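Local coordinates for protein beta-lactamase (Klebsiella pneumoniae, PDB 6KBY) that probably hydrolyses beta-lactam antibiotics as a class C serine enzyme of antibiotic resistance, and here carries adenosine monophosphate in its active site, at residues L80-Q85 and T261-G266; H98-L103 and G165-K170; V174-A179 and S193-P198. All coordinates share one frame; numbering follows the deposited sequence.

Contact 1 (L80-Q85 and T261-G266)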
# COMPACT_ATOMS: atom_id res chain seq x y z
N LEU A 80 -2.10 -9.71 -5.57
CA LEU A 80 -2.53 -10.40 -6.78
C LEU A 80 -1.42 -11.27 -7.35
O LEU A 80 -1.67 -12.42 -7.75
CB LEU A 80 -3.02 -9.40 -7.82
CG LEU A 80 -3.68 -10.06 -9.03
CD1 LEU A 80 -5.03 -10.67 -8.66
CD2 LEU A 80 -3.82 -9.07 -10.19
N ALA A 81 -0.19 -10.76 -7.41
CA ALA A 81 0.92 -11.57 -7.89
C ALA A 81 1.15 -12.78 -7.00
O ALA A 81 1.42 -13.88 -7.50
CB ALA A 81 2.19 -10.72 -7.97
N SER A 82 1.03 -12.59 -5.69
CA SER A 82 1.19 -13.70 -4.76
C SER A 82 0.07 -14.73 -4.95
O SER A 82 0.31 -15.94 -4.89
CB SER A 82 1.20 -13.15 -3.34
OG SER A 82 1.46 -14.18 -2.41
N TYR A 83 -1.15 -14.26 -5.19
CA TYR A 83 -2.26 -15.16 -5.47
C TYR A 83 -2.01 -15.96 -6.74
O TYR A 83 -2.22 -17.18 -6.78
CB TYR A 83 -3.56 -14.36 -5.57
CG TYR A 83 -4.79 -15.17 -5.87
CD1 TYR A 83 -5.34 -16.01 -4.90
CD2 TYR A 83 -5.42 -15.09 -7.10
CE1 TYR A 83 -6.48 -16.75 -5.17
CE2 TYR A 83 -6.55 -15.83 -7.38
CZ TYR A 83 -7.08 -16.65 -6.41
OH TYR A 83 -8.21 -17.39 -6.67
N ALA A 84 -1.52 -15.30 -7.79
CA ALA A 84 -1.16 -16.02 -9.01
C ALA A 84 -0.06 -17.04 -8.73
O ALA A 84 -0.08 -18.16 -9.26
CB ALA A 84 -0.72 -15.04 -10.09
N GLN A 85 0.90 -16.68 -7.88
CA GLN A 85 2.02 -17.57 -7.59
C GLN A 85 1.54 -18.82 -6.84
O GLN A 85 1.84 -19.95 -7.25
CB GLN A 85 3.08 -16.81 -6.80
CG GLN A 85 4.37 -17.58 -6.58
CD GLN A 85 4.39 -18.26 -5.23
OE1 GLN A 85 4.22 -17.62 -4.19
NE2 GLN A 85 4.58 -19.57 -5.24
N THR A 261 -0.38 -13.84 3.20
CA THR A 261 0.75 -14.06 4.08
C THR A 261 2.06 -14.05 3.30
O THR A 261 3.05 -13.47 3.75
CB THR A 261 0.55 -15.38 4.81
OG1 THR A 261 -0.61 -15.26 5.64
CG2 THR A 261 1.77 -15.76 5.66
N ALA A 262 2.07 -14.66 2.11
CA ALA A 262 3.30 -14.76 1.35
C ALA A 262 3.82 -13.41 0.86
O ALA A 262 5.01 -13.30 0.56
CB ALA A 262 3.15 -15.73 0.17
N THR A 263 2.96 -12.38 0.78
CA THR A 263 3.48 -11.07 0.42
C THR A 263 4.44 -10.52 1.46
O THR A 263 5.18 -9.58 1.17
CB THR A 263 2.39 -10.01 0.17
OG1 THR A 263 1.68 -9.75 1.39
CG2 THR A 263 1.43 -10.41 -0.94
N HIS A 264 4.40 -11.07 2.68
CA HIS A 264 5.28 -10.62 3.76
C HIS A 264 6.65 -11.29 3.72
O HIS A 264 7.45 -11.04 4.63
CB HIS A 264 4.68 -10.91 5.14
CG HIS A 264 3.24 -10.52 5.31
ND1 HIS A 264 2.54 -10.87 6.44
CD2 HIS A 264 2.37 -9.84 4.52
CE1 HIS A 264 1.30 -10.43 6.35
NE2 HIS A 264 1.17 -9.80 5.20
N THR A 265 6.92 -12.14 2.73
CA THR A 265 8.22 -12.78 2.62
C THR A 265 9.28 -11.71 2.37
O THR A 265 9.08 -10.81 1.56
CB THR A 265 8.20 -13.75 1.44
OG1 THR A 265 7.14 -14.69 1.64
CG2 THR A 265 9.51 -14.51 1.33
N GLY A 266 10.39 -11.79 3.10
CA GLY A 266 11.46 -10.81 2.98
C GLY A 266 12.48 -11.20 1.94
O GLY A 266 13.09 -12.27 2.02

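Contact 2 (H98-L103 and G165-K170)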
# COMPACT_ATOMS: atom_id res chain seq x y z
N HIS A 98 9.88 -13.52 -19.97
CA HIS A 98 9.23 -14.82 -20.02
C HIS A 98 7.71 -14.66 -20.09
O HIS A 98 7.04 -15.39 -20.83
CB HIS A 98 9.62 -15.65 -18.80
CG HIS A 98 8.94 -16.98 -18.74
ND1 HIS A 98 9.33 -18.05 -19.52
CD2 HIS A 98 7.89 -17.42 -18.01
CE1 HIS A 98 8.55 -19.09 -19.27
NE2 HIS A 98 7.67 -18.73 -18.36
N TYR A 99 7.16 -13.71 -19.34
CA TYR A 99 5.71 -13.51 -19.29
C TYR A 99 5.21 -12.44 -20.25
O TYR A 99 4.01 -12.42 -20.55
CB TYR A 99 5.27 -13.15 -17.87
CG TYR A 99 5.47 -14.28 -16.91
CD1 TYR A 99 4.68 -15.42 -16.98
CD2 TYR A 99 6.48 -14.24 -15.95
CE1 TYR A 99 4.88 -16.48 -16.12
CE2 TYR A 99 6.68 -15.30 -15.09
CZ TYR A 99 5.88 -16.41 -15.18
OH TYR A 99 6.08 -17.46 -14.32
N VAL A 100 6.08 -11.55 -20.71
CA VAL A 100 5.70 -10.48 -21.63
C VAL A 100 6.52 -10.69 -22.90
O VAL A 100 7.58 -10.08 -23.05
CB VAL A 100 5.93 -9.10 -21.01
CG1 VAL A 100 5.35 -8.01 -21.90
CG2 VAL A 100 5.35 -9.03 -19.60
N PRO A 101 6.07 -11.56 -23.82
CA PRO A 101 6.94 -11.98 -24.93
C PRO A 101 7.39 -10.85 -25.84
O PRO A 101 8.45 -10.97 -26.47
CB PRO A 101 6.10 -13.02 -25.67
CG PRO A 101 5.08 -13.48 -24.67
CD PRO A 101 4.79 -12.28 -23.81
N GLU A 102 6.62 -9.77 -25.94
CA GLU A 102 7.05 -8.61 -26.73
C GLU A 102 8.38 -8.06 -26.24
O GLU A 102 9.11 -7.44 -27.03
CB GLU A 102 6.00 -7.50 -26.66
CG GLU A 102 4.58 -7.94 -26.94
CD GLU A 102 3.77 -8.15 -25.66
OE1 GLU A 102 3.97 -9.20 -25.00
OE2 GLU A 102 2.95 -7.26 -25.30
N LEU A 103 8.73 -8.28 -24.97
CA LEU A 103 9.96 -7.78 -24.39
C LEU A 103 11.12 -8.76 -24.50
O LEU A 103 12.21 -8.46 -23.99
CB LEU A 103 9.73 -7.38 -22.93
CG LEU A 103 8.64 -6.31 -22.73
CD1 LEU A 103 8.51 -5.92 -21.26
CD2 LEU A 103 8.93 -5.09 -23.58
N GLY A 165 1.70 -6.03 -11.47
CA GLY A 165 0.27 -6.27 -11.53
C GLY A 165 -0.20 -6.72 -12.90
O GLY A 165 -1.07 -7.59 -13.02
N MET A 166 0.37 -6.14 -13.95
CA MET A 166 0.03 -6.52 -15.31
C MET A 166 0.33 -8.00 -15.56
O MET A 166 -0.49 -8.73 -16.12
CB MET A 166 0.80 -5.64 -16.28
CG MET A 166 0.51 -5.84 -17.75
SD MET A 166 1.68 -4.93 -18.78
CE MET A 166 3.04 -6.09 -18.81
N ILE A 167 1.52 -8.44 -15.14
CA ILE A 167 1.91 -9.83 -15.32
C ILE A 167 1.02 -10.75 -14.50
O ILE A 167 0.58 -11.80 -14.97
CB ILE A 167 3.40 -9.99 -14.94
CG1 ILE A 167 4.28 -9.35 -16.01
CG2 ILE A 167 3.76 -11.46 -14.76
CD1 ILE A 167 5.73 -9.16 -15.56
N ALA A 168 0.74 -10.36 -13.25
CA ALA A 168 -0.12 -11.18 -12.40
C ALA A 168 -1.49 -11.37 -13.03
O ALA A 168 -2.01 -12.48 -13.10
CB ALA A 168 -0.24 -10.54 -11.03
N ALA A 169 -2.10 -10.27 -13.49
CA ALA A 169 -3.44 -10.37 -14.07
C ALA A 169 -3.43 -11.23 -15.33
O ALA A 169 -4.29 -12.11 -15.50
CB ALA A 169 -3.98 -8.98 -14.38
N LYS A 170 -2.45 -11.01 -16.21
CA LYS A 170 -2.38 -11.80 -17.43
C LYS A 170 -2.25 -13.29 -17.12
O LYS A 170 -2.87 -14.13 -17.78
CB LYS A 170 -1.21 -11.33 -18.29
CG LYS A 170 -1.05 -12.07 -19.61
CD LYS A 170 -2.16 -11.71 -20.58
CE LYS A 170 -1.97 -12.38 -21.93
NZ LYS A 170 -3.01 -11.95 -22.90

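Contact 3 (V174-A179 and S193-P198)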
# COMPACT_ATOMS: atom_id res chain seq x y z
N VAL A 174 -7.07 -12.41 -17.07
CA VAL A 174 -7.99 -11.28 -16.96
C VAL A 174 -7.21 -9.98 -16.97
O VAL A 174 -5.99 -9.95 -16.76
CB VAL A 174 -8.87 -11.37 -15.69
CG1 VAL A 174 -9.81 -12.57 -15.77
CG2 VAL A 174 -7.99 -11.46 -14.45
N SER A 175 -7.92 -8.88 -17.22
CA SER A 175 -7.32 -7.56 -17.06
C SER A 175 -7.06 -7.30 -15.58
O SER A 175 -7.66 -7.92 -14.70
CB SER A 175 -8.27 -6.49 -17.57
OG SER A 175 -9.42 -6.40 -16.74
N TYR A 176 -6.15 -6.36 -15.30
CA TYR A 176 -5.86 -6.02 -13.91
C TYR A 176 -7.11 -5.50 -13.21
O TYR A 176 -7.36 -5.84 -12.05
CB TYR A 176 -4.72 -5.00 -13.83
CG TYR A 176 -4.32 -4.73 -12.40
CD1 TYR A 176 -3.57 -5.65 -11.70
CD2 TYR A 176 -4.71 -3.56 -11.76
CE1 TYR A 176 -3.22 -5.43 -10.39
CE2 TYR A 176 -4.35 -3.32 -10.43
CZ TYR A 176 -3.60 -4.27 -9.76
OH TYR A 176 -3.23 -4.09 -8.45
N GLU A 177 -7.90 -4.69 -13.91
CA GLU A 177 -9.11 -4.14 -13.31
C GLU A 177 -10.08 -5.24 -12.92
O GLU A 177 -10.66 -5.21 -11.83
CB GLU A 177 -9.77 -3.17 -14.30
CG GLU A 177 -8.93 -1.94 -14.64
CD GLU A 177 -7.64 -2.27 -15.39
OE1 GLU A 177 -7.68 -3.07 -16.35
OE2 GLU A 177 -6.57 -1.73 -15.01
N ASP A 178 -10.28 -6.23 -13.80
CA ASP A 178 -11.13 -7.36 -13.47
C ASP A 178 -10.53 -8.20 -12.35
O ASP A 178 -11.24 -8.66 -11.45
CB ASP A 178 -11.36 -8.25 -14.70
CG ASP A 178 -12.45 -7.73 -15.61
OD1 ASP A 178 -13.12 -6.74 -15.26
OD2 ASP A 178 -12.64 -8.35 -16.69
N ALA A 179 -9.22 -8.43 -12.39
CA ALA A 179 -8.58 -9.21 -11.34
C ALA A 179 -8.82 -8.60 -9.97
O ALA A 179 -9.12 -9.31 -9.00
CB ALA A 179 -7.08 -9.32 -11.61
N SER A 193 -14.31 -0.94 -1.82
CA SER A 193 -12.97 -0.67 -2.32
C SER A 193 -13.04 -0.78 -3.83
O SER A 193 -13.64 -1.72 -4.36
CB SER A 193 -11.99 -1.69 -1.77
OG SER A 193 -11.94 -1.64 -0.36
N TYR A 194 -12.44 0.19 -4.53
CA TYR A 194 -12.64 0.29 -5.97
C TYR A 194 -11.40 0.84 -6.64
O TYR A 194 -10.65 1.64 -6.07
CB TYR A 194 -13.77 1.27 -6.29
CG TYR A 194 -15.04 1.04 -5.52
CD1 TYR A 194 -15.95 0.07 -5.92
CD2 TYR A 194 -15.34 1.79 -4.39
CE1 TYR A 194 -17.12 -0.15 -5.20
CE2 TYR A 194 -16.50 1.58 -3.67
CZ TYR A 194 -17.38 0.61 -4.09
OH TYR A 194 -18.54 0.42 -3.36
N LEU A 195 -11.22 0.44 -7.90
CA LEU A 195 -10.38 1.20 -8.82
C LEU A 195 -11.18 2.28 -9.54
O LEU A 195 -10.64 3.35 -9.83
CB LEU A 195 -9.73 0.27 -9.85
CG LEU A 195 -8.74 -0.73 -9.27
CD1 LEU A 195 -8.35 -1.77 -10.30
CD2 LEU A 195 -7.51 -0.01 -8.74
N LYS A 196 -12.45 2.02 -9.83
CA LYS A 196 -13.38 2.98 -10.42
C LYS A 196 -14.59 3.08 -9.49
O LYS A 196 -15.34 2.11 -9.35
CB LYS A 196 -13.86 2.50 -11.79
CG LYS A 196 -12.88 2.63 -12.93
CD LYS A 196 -13.50 2.08 -14.22
CE LYS A 196 -12.57 2.22 -15.41
NZ LYS A 196 -12.98 1.33 -16.54
N VAL A 197 -14.77 4.24 -8.87
CA VAL A 197 -15.88 4.40 -7.92
C VAL A 197 -17.20 4.41 -8.68
O VAL A 197 -17.35 5.18 -9.64
CB VAL A 197 -15.70 5.70 -7.12
CG1 VAL A 197 -16.89 5.94 -6.21
CG2 VAL A 197 -14.40 5.65 -6.30
N PRO A 198 -18.17 3.58 -8.29
CA PRO A 198 -19.45 3.54 -9.01
C PRO A 198 -20.36 4.70 -8.62
O PRO A 198 -20.14 5.40 -7.62
CB PRO A 198 -20.05 2.20 -8.57
CG PRO A 198 -19.48 1.98 -7.20
CD PRO A 198 -18.09 2.56 -7.24

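Contact 1 (L80-Q85 and T261-G266)
Ser82 has chi1 -175°, which sets OG opposite its own backbone N and sends it out from helix 72-86 to the methyl of Ala262. Thr263, with chi1 65°, tucks OG1 between its backbone N and carbonyl carbon, and this leaves CG2 to meet the same serine. The two methyls therefore receive different atoms of one small side chain: Ala262 CB lies 3.5 Å from Ser82 OG, and Thr263 CG2 lies 3.6 Å from Ser82 CB. Such short side chains let the backbones come close, with the CA atoms of Ser82 and Thr263 6.2 Å apart. Both hydroxyls are satisfied by backbone carbonyls of helix 255-262: Ser82 OG by Ala259 O and Thr263 OG1 by Leu260 O. Ala262 and Thr263 are themselves the first two residues of a type I turn that runs to Thr265, where Ala262 O is gripped twice from one face of its plane: by Thr265 OG1 at 2.8 Å and by Thr265 N at 3.1 Å. This is plain small-residue packing of helix 72-86 against helix 255-262 and the turn after it, away from the AMP site. On the helix 72-86 side, Tyr83 extends the packing over Met256 and Ala259, while Ala81 and Ala84 rest on helix 158-171. On the turn side, Gly266 starts strand 266-270 of the large antiparallel sheet and bonds to Leu311 of strand 302-311.

Contact 2 (H98-L103 and G165-K170)
Ile167 divides its branches between Tyr99 and Val100, and this division makes the tight part of the contact. Its chi1 of -72° turns CG2 opposite the backbone N, where it meets the root of the tyrosine: Ile167 CG2 is 3.8 Å from Tyr99 CB and 3.9 Å from Tyr99 CG, coming at the ring obliquely. The other branch goes to the valine, with Ile167 CG1 3.8 Å from Val100 CG2. That same methyl has a second partner, since Val100 CG2 is also 3.8 Å from Met166 CE. The methionine runs extended as far as its sulfur and then bends (chi3 84°), which swings the terminal methyl round to the valine. Val100 CG2 thus sits against two residues of adjacent positions on helix 158-171, the side chains meeting at roughly right angles. Val96 adds to the packing on Ile167, and Met138 of helix 134-143 to that on Val100.

The other side is looser. Tyr99 meets the helix with CB and the near part of its ring, and the rest of the ring leads away to its OH, which is hydrogen-bonded to Ser91 N. There the imidazole of His98 stands with an edge over the ring, His98 CD2 lying 3.5 Å above the centre of one tyrosine face. His98 is solvent-exposed, as is Lys170 one helical turn beyond Met166. Glu102 is exposed in the 3-10 turn that follows Val100, while Leu103 of the same turn is buried; Leu103 N bonds to Val100 O at 2.9 Å. Across the interface itself every contact is carbon to carbon, so the weakly bonded helix about 98-99 and the loop at Val100 are held against helix 158-171 by apolar packing, without a polar bond between the two segments.

Contact 3 (V174-A179 and S193-P198)
The first turn of helix 176-187 lies beside the chain just after strand 193-194, with the CA atoms of Glu177 and Leu195 7.1 Å apart, and at Leu195 the backbone leaves its extended course for helix-like angles (phi -88°, psi -34°). Leu195 carries the contact almost alone, through one methyl. Its CD1 rests 3.9 Å from Glu177 CA, so it presses on the helix backbone more than on a side chain. The same CD1 is 4.3 Å from Tyr176 CE2, approaching the ring obliquely, and 4.4 Å from the Glu177 CG methylene. Ile180 and Asn225 also touch the leucine, which is buried.

Glu177 lends its aliphatic part to the leucine and its carboxylate to another partner: OE2 is hydrogen-bonded to Asn225 ND2, and its OE1 stays 6.9 Å from Lys196 NZ, too far for an ion pair. The backbone of the second segment is tied to helix 176-187 by Glu181, whose OE2 accepts from both Leu195 N and Lys196 N; two N-H donors on one oxygen would be expected to favour the carboxylate form. Leu195 O is in turn bonded to Lys231 NZ. The helix start is secured separately, with Ser175 at the N-cap: Asp178 N donates to Ser175 OG at 3.1 Å, a nearly straight bond of 163°.

Tyr176 reaches inward to Ala77 and Leu80 of helix 72-86, and its side chain comes to about 11 Å from that of Ser71, the residue to which AMP is covalently bound. The Leu195 packing joins a helix of the helical domain of the class C beta-lactamase fold to the loop leaving the edge strand 193-194 of the small antiparallel sheet, about 11 Å from the bound AMP, measured from the leucine side chain.

In the fold
All three contacts belong to the packing round helix 72-86 and helix 158-171. Contacts 1 and 3 are buried and contact 2 is only partly so, lying farthest from the chain centre. Segment 80-85 also reaches contact 3 through Leu80, whose CD2 lies 3.6 Å from Ala179 CB, and contact 2 through Ala81 on Ala168, by residues not used in contact 1. Contacts 2 and 3 are linked through the short connection from helix 158-171 to helix 176-187. Their chemistry differs with place: small methyls and a serine bonded to a helix carbonyl in contact 1, larger apolar chains beside exposed His98 and Lys170 in contact 2, a single leucine amid polar backbone ties in contact 3.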